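Local structure of indole-3-acetic acid-amido synthetase GH3.15 (Arabidopsis thaliana, 6E1Q) at residues 477-483 and 527-533; 500-505 and 578-584. The protein conjugates glutamine, and possibly cysteine, to the auxin precursor indole-3-butyric acid in an ATP-dependent reaction, and also modifies the herbicide 2,4-DB. All coordinates share one frame; numbering follows the deposited sequence.

Interaction 1 (477-483 and 527-533)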
loop_
_atom_site.group_PDB
_atom_site.type_symbol
_atom_site.label_atom_id
_atom_site.label_comp_id
_atom_site.label_asym_id
_atom_site.label_seq_id
_atom_site.Cartn_x
_atom_site.Cartn_y
_atom_site.Cartn_z
ATOM N N HIS A 477 -9.539 14.172 25.408
ATOM C CA HIS A 477 -8.310 14.578 24.733
ATOM C C HIS A 477 -7.758 13.426 23.899
ATOM O O HIS A 477 -8.121 12.262 24.085
ATOM C CB HIS A 477 -7.261 15.086 25.728
ATOM C CG HIS A 477 -6.615 14.006 26.538
ATOM N ND1 HIS A 477 -7.231 13.416 27.621
ATOM C CD2 HIS A 477 -5.404 13.411 26.423
ATOM C CE1 HIS A 477 -6.423 12.510 28.144
ATOM N NE2 HIS A 477 -5.310 12.484 27.434
ATOM N N TYR A 478 -6.889 13.779 22.957
ATOM C CA TYR A 478 -6.232 12.799 22.111
ATOM C C TYR A 478 -5.059 12.165 22.837
ATOM O O TYR A 478 -4.318 12.834 23.564
ATOM C CB TYR A 478 -5.715 13.438 20.826
ATOM C CG TYR A 478 -6.763 13.943 19.868
ATOM C CD1 TYR A 478 -8.115 13.774 20.116
ATOM C CD2 TYR A 478 -6.386 14.597 18.700
ATOM C CE1 TYR A 478 -9.063 14.247 19.222
ATOM C CE2 TYR A 478 -7.318 15.057 17.806
ATOM C CZ TYR A 478 -8.653 14.889 18.071
ATOM O OH TYR A 478 -9.579 15.364 17.176
ATOM N N VAL A 479 -4.882 10.869 22.607
ATOM C CA VAL A 479 -3.715 10.111 23.035
ATOM C C VAL A 479 -2.996 9.620 21.782
ATOM O O VAL A 479 -3.593 8.895 20.973
ATOM C CB VAL A 479 -4.116 8.918 23.920
ATOM C CG1 VAL A 479 -2.913 8.035 24.176
ATOM C CG2 VAL A 479 -4.723 9.393 25.230
ATOM N N ILE A 480 -1.722 9.988 21.626
ATOM C CA ILE A 480 -0.878 9.462 20.551
ATOM C C ILE A 480 0.182 8.535 21.145
ATOM O O ILE A 480 0.958 8.942 22.018
ATOM C CB ILE A 480 -0.224 10.588 19.734
ATOM C CG1 ILE A 480 -1.183 11.767 19.584
ATOM C CG2 ILE A 480 0.214 10.064 18.373
ATOM C CD1 ILE A 480 -2.353 11.506 18.663
ATOM N N TYR A 481 0.232 7.290 20.658
ATOM C CA TYR A 481 1.248 6.327 21.084
ATOM C C TYR A 481 2.456 6.403 20.149
ATOM O O TYR A 481 2.323 6.205 18.940
ATOM C CB TYR A 481 0.689 4.899 21.101
ATOM C CG TYR A 481 -0.505 4.701 22.017
ATOM C CD1 TYR A 481 -0.335 4.405 23.365
ATOM C CD2 TYR A 481 -1.804 4.817 21.529
ATOM C CE1 TYR A 481 -1.437 4.232 24.213
ATOM C CE2 TYR A 481 -2.907 4.646 22.362
ATOM C CZ TYR A 481 -2.713 4.349 23.695
ATOM O OH TYR A 481 -3.808 4.183 24.495
ATOM N N TRP A 482 3.634 6.640 20.714
ATOM C CA TRP A 482 4.875 6.789 19.961
ATOM C C TRP A 482 5.832 5.670 20.354
ATOM O O TRP A 482 6.172 5.527 21.533
ATOM C CB TRP A 482 5.528 8.151 20.241
ATOM C CG TRP A 482 5.051 9.272 19.352
ATOM C CD1 TRP A 482 3.922 9.294 18.600
ATOM C CD2 TRP A 482 5.711 10.522 19.125
ATOM N NE1 TRP A 482 3.826 10.484 17.919
ATOM C CE2 TRP A 482 4.915 11.254 18.219
ATOM C CE3 TRP A 482 6.894 11.093 19.598
ATOM C CZ2 TRP A 482 5.266 12.523 17.770
ATOM C CZ3 TRP A 482 7.248 12.362 19.150
ATOM C CH2 TRP A 482 6.441 13.054 18.240
ATOM N N GLU A 483 6.276 4.888 19.378
ATOM C CA GLU A 483 7.360 3.938 19.616
ATOM C C GLU A 483 8.649 4.539 19.072
ATOM O O GLU A 483 8.757 4.796 17.869
ATOM C CB GLU A 483 7.090 2.580 18.975
ATOM C CG GLU A 483 8.225 1.601 19.247
ATOM C CD GLU A 483 7.931 0.192 18.783
ATOM O OE1 GLU A 483 6.758 -0.238 18.877
ATOM O OE2 GLU A 483 8.886 -0.486 18.339
ATOM N N PRO A 527 -5.664 18.760 26.894
ATOM C CA PRO A 527 -4.316 18.821 26.313
ATOM C C PRO A 527 -3.909 17.498 25.680
ATOM O O PRO A 527 -4.046 16.435 26.287
ATOM C CB PRO A 527 -3.425 19.167 27.514
ATOM C CG PRO A 527 -4.389 19.582 28.626
ATOM C CD PRO A 527 -5.637 18.820 28.362
ATOM N N LEU A 528 -3.381 17.571 24.460
ATOM C CA LEU A 528 -2.950 16.361 23.778
ATOM C C LEU A 528 -1.863 15.662 24.577
ATOM O O LEU A 528 -1.023 16.296 25.224
ATOM C CB LEU A 528 -2.441 16.674 22.375
ATOM C CG LEU A 528 -2.008 15.476 21.517
ATOM C CD1 LEU A 528 -2.484 15.639 20.089
ATOM C CD2 LEU A 528 -0.489 15.308 21.552
ATOM N N GLU A 529 -1.888 14.334 24.515
ATOM C CA GLU A 529 -0.996 13.485 25.285
ATOM C C GLU A 529 -0.248 12.559 24.348
ATOM O O GLU A 529 -0.855 11.932 23.477
ATOM C CB GLU A 529 -1.789 12.665 26.303
ATOM C CG GLU A 529 -0.969 11.674 27.094
ATOM C CD GLU A 529 -1.766 11.069 28.251
ATOM O OE1 GLU A 529 -3.004 11.251 28.292
ATOM O OE2 GLU A 529 -1.149 10.418 29.119
ATOM N N ILE A 530 1.064 12.460 24.532
ATOM C CA ILE A 530 1.874 11.468 23.846
ATOM C C ILE A 530 2.348 10.468 24.883
ATOM O O ILE A 530 2.923 10.853 25.915
ATOM C CB ILE A 530 3.064 12.090 23.094
ATOM C CG1 ILE A 530 2.571 12.947 21.926
ATOM C CG2 ILE A 530 4.012 10.986 22.602
ATOM C CD1 ILE A 530 3.682 13.701 21.199
ATOM N N LYS A 531 2.086 9.188 24.621
ATOM C CA LYS A 531 2.561 8.095 25.456
ATOM C C LYS A 531 3.621 7.333 24.674
ATOM O O LYS A 531 3.373 6.890 23.546
ATOM C CB LYS A 531 1.411 7.179 25.879
ATOM C CG LYS A 531 0.324 7.886 26.716
ATOM C CD LYS A 531 -0.946 7.038 26.878
ATOM C CE LYS A 531 -1.420 7.004 28.315
ATOM N NZ LYS A 531 -2.887 7.175 28.473
ATOM N N VAL A 532 4.814 7.234 25.245
ATOM C CA VAL A 532 5.887 6.465 24.630
ATOM C C VAL A 532 5.728 5.002 25.019
ATOM O O VAL A 532 5.612 4.671 26.203
ATOM C CB VAL A 532 7.253 7.017 25.056
ATOM C CG1 VAL A 532 8.373 6.144 24.531
ATOM C CG2 VAL A 532 7.401 8.442 24.539
ATOM N N VAL A 533 5.701 4.122 24.027
ATOM C CA VAL A 533 5.523 2.695 24.284
ATOM C C VAL A 533 6.847 1.982 24.068
ATOM O O VAL A 533 7.687 2.413 23.271
ATOM C CB VAL A 533 4.406 2.088 23.415
ATOM C CG1 VAL A 533 3.065 2.627 23.868
ATOM C CG2 VAL A 533 4.641 2.423 21.938
#

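Interaction 2 (500-505 and 578-584)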
loop_
_atom_site.group_PDB
_atom_site.type_symbol
_atom_site.label_atom_id
_atom_site.label_comp_id
_atom_site.label_asym_id
_atom_site.label_seq_id
_atom_site.Cartn_x
_atom_site.Cartn_y
_atom_site.Cartn_z
ATOM N N MET A 500 9.743 16.315 24.658
ATOM C CA MET A 500 8.493 15.559 24.493
ATOM C C MET A 500 7.280 16.461 24.639
ATOM O O MET A 500 6.311 16.335 23.882
ATOM C CB MET A 500 8.407 14.395 25.499
ATOM C CG MET A 500 9.282 13.199 25.143
ATOM S SD MET A 500 9.164 12.809 23.373
ATOM C CE MET A 500 7.469 12.211 23.250
ATOM N N GLU A 501 7.323 17.389 25.595
ATOM C CA GLU A 501 6.194 18.290 25.784
ATOM C C GLU A 501 6.038 19.227 24.591
ATOM O O GLU A 501 4.911 19.557 24.193
ATOM C CB GLU A 501 6.367 19.065 27.091
ATOM C CG GLU A 501 6.168 18.183 28.334
ATOM C CD GLU A 501 6.301 18.946 29.660
ATOM O OE1 GLU A 501 7.144 19.868 29.768
ATOM O OE2 GLU A 501 5.554 18.609 30.605
ATOM N N GLU A 502 7.154 19.664 24.001
ATOM C CA GLU A 502 7.054 20.478 22.792
ATOM C C GLU A 502 6.551 19.650 21.616
ATOM O O GLU A 502 5.838 20.182 20.755
ATOM C CB GLU A 502 8.402 21.136 22.479
ATOM C CG GLU A 502 8.375 22.171 21.335
ATOM C CD GLU A 502 7.623 23.450 21.684
ATOM O OE1 GLU A 502 7.200 23.591 22.852
ATOM O OE2 GLU A 502 7.464 24.328 20.790
ATOM N N CYS A 503 6.883 18.348 21.574
ATOM C CA CYS A 503 6.303 17.469 20.557
ATOM C C CYS A 503 4.783 17.450 20.666
ATOM O O CYS A 503 4.072 17.551 19.658
ATOM C CB CYS A 503 6.851 16.042 20.690
ATOM S SG CYS A 503 8.539 15.893 20.088
ATOM N N CYS A 504 4.270 17.300 21.891
ATOM C CA CYS A 504 2.827 17.308 22.096
ATOM C C CYS A 504 2.205 18.559 21.502
ATOM O O CYS A 504 1.221 18.490 20.754
ATOM C CB CYS A 504 2.506 17.227 23.586
ATOM S SG CYS A 504 2.857 15.662 24.343
ATOM N N PHE A 505 2.787 19.716 21.824
ATOM C CA PHE A 505 2.274 20.982 21.314
ATOM C C PHE A 505 2.340 21.046 19.792
ATOM O O PHE A 505 1.423 21.570 19.145
ATOM C CB PHE A 505 3.065 22.132 21.915
ATOM C CG PHE A 505 2.801 23.433 21.267
ATOM C CD1 PHE A 505 1.609 24.104 21.503
ATOM C CD2 PHE A 505 3.741 24.000 20.413
ATOM C CE1 PHE A 505 1.355 25.342 20.912
ATOM C CE2 PHE A 505 3.494 25.228 19.804
ATOM C CZ PHE A 505 2.300 25.902 20.056
ATOM N N PHE A 578 3.301 12.213 28.327
ATOM C CA PHE A 578 3.616 13.632 28.265
ATOM C C PHE A 578 2.382 14.365 27.775
ATOM O O PHE A 578 1.629 13.842 26.947
ATOM C CB PHE A 578 4.810 13.898 27.341
ATOM C CG PHE A 578 6.035 13.098 27.692
ATOM C CD1 PHE A 578 6.964 13.588 28.598
ATOM C CD2 PHE A 578 6.244 11.847 27.138
ATOM C CE1 PHE A 578 8.090 12.851 28.925
ATOM C CE2 PHE A 578 7.360 11.107 27.457
ATOM C CZ PHE A 578 8.288 11.609 28.357
ATOM N N LEU A 579 2.170 15.561 28.297
ATOM C CA LEU A 579 1.061 16.403 27.893
ATOM C C LEU A 579 1.597 17.688 27.287
ATOM O O LEU A 579 2.658 18.187 27.687
ATOM C CB LEU A 579 0.156 16.743 29.078
ATOM C CG LEU A 579 -0.515 15.567 29.779
ATOM C CD1 LEU A 579 -1.030 15.989 31.164
ATOM C CD2 LEU A 579 -1.639 15.058 28.923
ATOM N N SER A 580 0.853 18.232 26.327
ATOM C CA SER A 580 1.169 19.565 25.837
ATOM C C SER A 580 1.041 20.562 26.980
ATOM O O SER A 580 0.084 20.512 27.752
ATOM C CB SER A 580 0.236 19.946 24.689
ATOM O OG SER A 580 0.387 21.313 24.327
ATOM N N ARG A 581 2.016 21.456 27.104
ATOM C CA ARG A 581 1.960 22.489 28.129
ATOM C C ARG A 581 1.567 23.843 27.568
ATOM O O ARG A 581 1.480 24.810 28.322
ATOM C CB ARG A 581 3.305 22.594 28.862
ATOM C CG ARG A 581 3.576 21.450 29.833
ATOM C CD ARG A 581 2.277 20.886 30.401
ATOM N NE ARG A 581 2.500 19.743 31.284
ATOM C CZ ARG A 581 1.529 19.069 31.895
ATOM N NH1 ARG A 581 0.263 19.422 31.717
ATOM N NH2 ARG A 581 1.821 18.043 32.684
ATOM N N LYS A 582 1.325 23.942 26.268
ATOM C CA LYS A 582 0.947 25.205 25.662
ATOM C C LYS A 582 -0.348 25.006 24.893
ATOM O O LYS A 582 -0.621 23.920 24.376
ATOM C CB LYS A 582 2.056 25.739 24.732
ATOM C CG LYS A 582 3.358 26.101 25.457
ATOM C CD LYS A 582 4.586 25.735 24.628
ATOM C CE LYS A 582 4.809 26.692 23.469
ATOM N NZ LYS A 582 5.768 26.142 22.449
ATOM N N ILE A 583 -1.159 26.055 24.847
ATOM C CA ILE A 583 -2.418 25.998 24.112
ATOM C C ILE A 583 -2.148 26.392 22.665
ATOM O O ILE A 583 -1.446 27.385 22.421
ATOM C CB ILE A 583 -3.483 26.887 24.773
ATOM C CG1 ILE A 583 -3.731 26.423 26.207
ATOM C CG2 ILE A 583 -4.781 26.860 24.002
ATOM C CD1 ILE A 583 -3.047 27.269 27.253
ATOM N N PRO A 584 -2.659 25.644 21.685
ATOM C CA PRO A 584 -2.423 25.999 20.279
ATOM C C PRO A 584 -3.165 27.268 19.891
ATOM O O PRO A 584 -4.151 27.666 20.511
ATOM C CB PRO A 584 -2.951 24.783 19.509
ATOM C CG PRO A 584 -3.930 24.138 20.432
ATOM C CD PRO A 584 -3.432 24.394 21.824
HETATM O O HOH W 1 4.162 21.818 25.352
HETATM O O HOH W 2 4.179 16.152 30.596
#

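Interaction 1 (477-483 and 527-533)
V479 to W482 pair in register with E529 to V532 as neighbouring parallel strands inside the four-stranded mixed sheet of the GH3 C-terminal domain. Helices 497-510 and 513-522 lie between the two strands in sequence, which gives the connection a beta-alpha-beta topology. The evidence for the parallel ladder is the alternation of its bonds: I480 N gives to E529 O (2.8 Å), I480 O receives K531 N (2.8 Å), and W482 repeats the pattern with K531 O and V533 N.

On the sheet face of I480, W482 and I530, towards helix 497-510, I530 lies against the indole. With CG1 anti to its carbonyl carbon (chi1 -67°), it lays CG2 over W482 CG at 3.8 Å and CD1 over the six-membered ring, 4.0 Å from the centroid and only 10° off the normal. M500 and C504 of the helix also touch I530.

The reverse face is mixed in character. K531 CD presses tightly on V479 CG1 (3.5 Å) and lies beside Y481 CE1 (3.9 Å), while NZ continues to a salt bridge with E571. Near the start of the ladder the imidazole of H477 and the carboxylate of E529 are nearly coplanar (17° apart), and H477 NE2 donates to E529 OE1 at 2.8 Å, almost along the C-O axis of that oxygen.

Interaction 2 (500-505 and 578-584)
F505 and F578 bury the most surface here, with E501 next, and these three mark out how helix 497-510 lies against the end of edge strand 574-579 and the loop that follows it. At the strand end, M500 sets CB over the centre of the F578 ring, 3.5 Å from the centroid and 13° off its normal. Its CG spans the CE2 and CZ side of the ring, and SD adds a more distant Met-aromatic contact at 5.1 Å from the centroid. C504 SG, one helical turn on, touches F578 CB at 4.0 Å. An alanine in place of F578 removes the ring face under M500 CB and CG, and would probably open a gap between helix and strand there.

At the far end of the helical segment, F505 has CG anti to its backbone N (chi1 169°), which carries the ring to K582 of the loop. The lysine lies over one ring face, with CE above the centre and NZ 4.0 Å from the centroid in a cation-pi contact, while S580 OG and I583 O come to the edge. K582 NZ also forms a salt bridge with E502, hydrogen-bonding to the syn lone pair of OE1 at 3.0 Å with OE2 equally near, although both residues touch a crystal neighbour.

Between these two rings E501 covers L579 O and R581. R581 NE reaches E501 OE2 in a weak, 3.3 Å salt bridge with the planes 83° apart, so no flat two-point pairing forms. One water donates to E501 O (2.6 Å) and accepts from R581 N; another links E501 OE2 (2.8 Å) to L579 N. The contact therefore passes from apolar packing at F578 to charge pairs and water bridges that probably depend more on solvent.

How the interactions relate
Both interactions meet on strand 529-533, the partner of 477-485 in interaction 1 and, on its other edge, of strand 574-579, whose end enters interaction 2. I530 O with F578 N and L528 O with S580 N are probable hydrogen bonds carrying the sheet from one contact to the other. Interaction 1 is the more buried and rests on a regular backbone ladder with side chains on two faces. Interaction 2 has no such ladder between its segments: side chains and waters join a helix to a strand end and loop, partly at the surface. Their centres lie 10 Å apart, and both are away from the annotated ATP and substrate sites.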